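Local atomic coordinates of acetoin utilization protein AcuB, putative (Vibrio cholerae, PDB entry 2O16), a protein that is of uncertain function but carries a pair of CBS domains, probably binding a regulatory nucleotide, and may act in acetoin utilization. Residues G110-V115 with G122-S127. Sequence-based numbering, arbitrary orientation.
Sequences GCLPVV and GIITDS. With PO4 (phosphate ion), chain C.
G122 pairs with V114 in the antiparallel ladder of this CBS-domain hairpin: its carbonyl O takes V114 N at 2.8 Å, the donor standing 43° out of the carbonyl plane, while G122 N returns a weak bond to V114 O. On the face it shares with P113, I123 lays CG2 over P113 CA (4.0 Å) and sets CB against C111 SG. I124 pairs with L112 through both backbone bonds, its O receiving L112 N in the carbonyl plane. A CA-H...O contact also reaches I124 O from C111 CA, 3.2 Å away. On the other face, the I124 side chain runs alongside L112, CD1 to CD2 4.0 Å, and crosses V114 where I124 CG1 meets V114 CG2 (3.9 Å). T125, the N-cap of helix 126-141, splits its branches: chi1 of 60° sets OG1 between backbone N and carbonyl carbon, near phosphate O4, and sends CG2 to C111 SG at 3.7 Å. A water links G110 O, D126 N and the phosphate; D126 OD2 forms a salt bridge with R37. S127 OG donates to phosphate O4 at 2.9 Å. The helix start thus receives an anion, also bonded by R37 N and H38 ND1; though probably from the crystallisation liquor, it may mark where a nucleotide phosphate would sit.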
loop_
_atom_site.group_PDB
_atom_site.type_symbol
_atom_site.label_atom_id
_atom_site.label_comp_id
_atom_site.label_asym_id
_atom_site.label_seq_id
_atom_site.Cartn_x
_atom_site.Cartn_y
_atom_site.Cartn_z
ATOM N N GLY A 110 -5.072 3.674 5.195
ATOM C CA GLY A 110 -4.841 4.463 3.982
ATOM C C GLY A 110 -4.498 3.624 2.762
ATOM O O GLY A 110 -4.935 3.943 1.622
ATOM N N CYS A 111 -3.764 2.527 2.998
ATOM C CA CYS A 111 -3.278 1.636 1.946
ATOM C C CYS A 111 -3.467 0.179 2.332
ATOM O O CYS A 111 -3.090 -0.224 3.422
ATOM C CB CYS A 111 -1.795 1.878 1.680
ATOM S SG CYS A 111 -1.019 0.765 0.500
ATOM N N LEU A 112 -4.049 -0.602 1.437
ATOM C CA LEU A 112 -4.348 -1.997 1.706
ATOM C C LEU A 112 -3.633 -2.874 0.665
ATOM O O LEU A 112 -4.030 -2.906 -0.503
ATOM C CB LEU A 112 -5.879 -2.181 1.711
ATOM C CG LEU A 112 -6.572 -3.494 2.085
ATOM C CD1 LEU A 112 -6.215 -3.907 3.539
ATOM C CD2 LEU A 112 -8.105 -3.326 1.900
ATOM N N PRO A 113 -2.547 -3.569 1.081
ATOM C CA PRO A 113 -1.901 -4.562 0.214
ATOM C C PRO A 113 -2.877 -5.672 -0.143
ATOM O O PRO A 113 -3.704 -6.036 0.676
ATOM C CB PRO A 113 -0.778 -5.138 1.085
ATOM C CG PRO A 113 -0.578 -4.114 2.199
ATOM C CD PRO A 113 -1.893 -3.444 2.398
ATOM N N VAL A 114 -2.774 -6.179 -1.369
ATOM C CA VAL A 114 -3.635 -7.229 -1.892
ATOM C C VAL A 114 -2.728 -8.447 -2.066
ATOM O O VAL A 114 -1.669 -8.380 -2.715
ATOM C CB VAL A 114 -4.247 -6.811 -3.272
ATOM C CG1 VAL A 114 -5.176 -7.899 -3.864
ATOM C CG2 VAL A 114 -4.977 -5.472 -3.142
ATOM N N VAL A 115 -3.111 -9.548 -1.431
ATOM C CA VAL A 115 -2.265 -10.742 -1.403
ATOM C C VAL A 115 -3.068 -11.971 -1.864
ATOM O O VAL A 115 -4.244 -12.098 -1.541
ATOM C CB VAL A 115 -1.683 -11.001 0.009
ATOM C CG1 VAL A 115 -0.672 -9.864 0.426
ATOM C CG2 VAL A 115 -2.780 -11.111 1.028
ATOM N N GLY A 122 -0.813 -6.743 -5.463
ATOM C CA GLY A 122 -1.178 -5.356 -5.730
ATOM C C GLY A 122 -1.298 -4.569 -4.443
ATOM O O GLY A 122 -1.137 -5.125 -3.366
ATOM N N ILE A 123 -1.592 -3.272 -4.569
ATOM C CA ILE A 123 -1.962 -2.438 -3.414
ATOM C C ILE A 123 -3.159 -1.575 -3.770
ATOM O O ILE A 123 -3.349 -1.234 -4.943
ATOM C CB ILE A 123 -0.808 -1.502 -2.927
ATOM C CG1 ILE A 123 -0.306 -0.583 -4.073
ATOM C CG2 ILE A 123 0.322 -2.364 -2.279
ATOM C CD1 ILE A 123 0.762 0.503 -3.635
ATOM N N ILE A 124 -3.970 -1.240 -2.759
ATOM C CA ILE A 124 -5.012 -0.234 -2.930
ATOM C C ILE A 124 -4.558 1.018 -2.214
ATOM O O ILE A 124 -4.300 0.979 -1.006
ATOM C CB ILE A 124 -6.358 -0.658 -2.295
ATOM C CG1 ILE A 124 -6.835 -2.016 -2.831
ATOM C CG2 ILE A 124 -7.409 0.466 -2.516
ATOM C CD1 ILE A 124 -8.059 -2.537 -2.069
ATOM N N THR A 125 -4.449 2.129 -2.929
ATOM C CA THR A 125 -4.112 3.394 -2.275
ATOM C C THR A 125 -5.137 4.466 -2.596
ATOM O O THR A 125 -6.000 4.276 -3.466
ATOM C CB THR A 125 -2.745 3.977 -2.714
ATOM O OG1 THR A 125 -2.776 4.203 -4.114
ATOM C CG2 THR A 125 -1.575 3.034 -2.341
ATOM N N ASP A 126 -5.029 5.608 -1.905
ATOM C CA ASP A 126 -5.905 6.732 -2.217
ATOM C C ASP A 126 -5.868 7.020 -3.737
ATOM O O ASP A 126 -6.910 7.328 -4.340
ATOM C CB ASP A 126 -5.572 7.963 -1.351
ATOM C CG ASP A 126 -4.067 8.212 -1.215
ATOM O OD1 ASP A 126 -3.297 7.803 -2.106
ATOM O OD2 ASP A 126 -3.656 8.832 -0.218
ATOM N N SER A 127 -4.690 6.895 -4.360
ATOM C CA SER A 127 -4.587 7.149 -5.809
ATOM C C SER A 127 -5.547 6.268 -6.628
ATOM O O SER A 127 -6.126 6.716 -7.611
ATOM C CB SER A 127 -3.143 7.029 -6.324
ATOM O OG SER A 127 -2.282 7.848 -5.531
HETATM P P PO4 C . 0.131 6.716 -2.665
HETATM O O1 PO4 C . 1.158 5.753 -2.122
HETATM O O2 PO4 C . -0.796 7.042 -1.510
HETATM O O3 PO4 C . 0.907 7.961 -3.032
HETATM O O4 PO4 C . -0.640 6.190 -3.863
HETATM O O HOH W 1 -3.127 5.486 0.121
#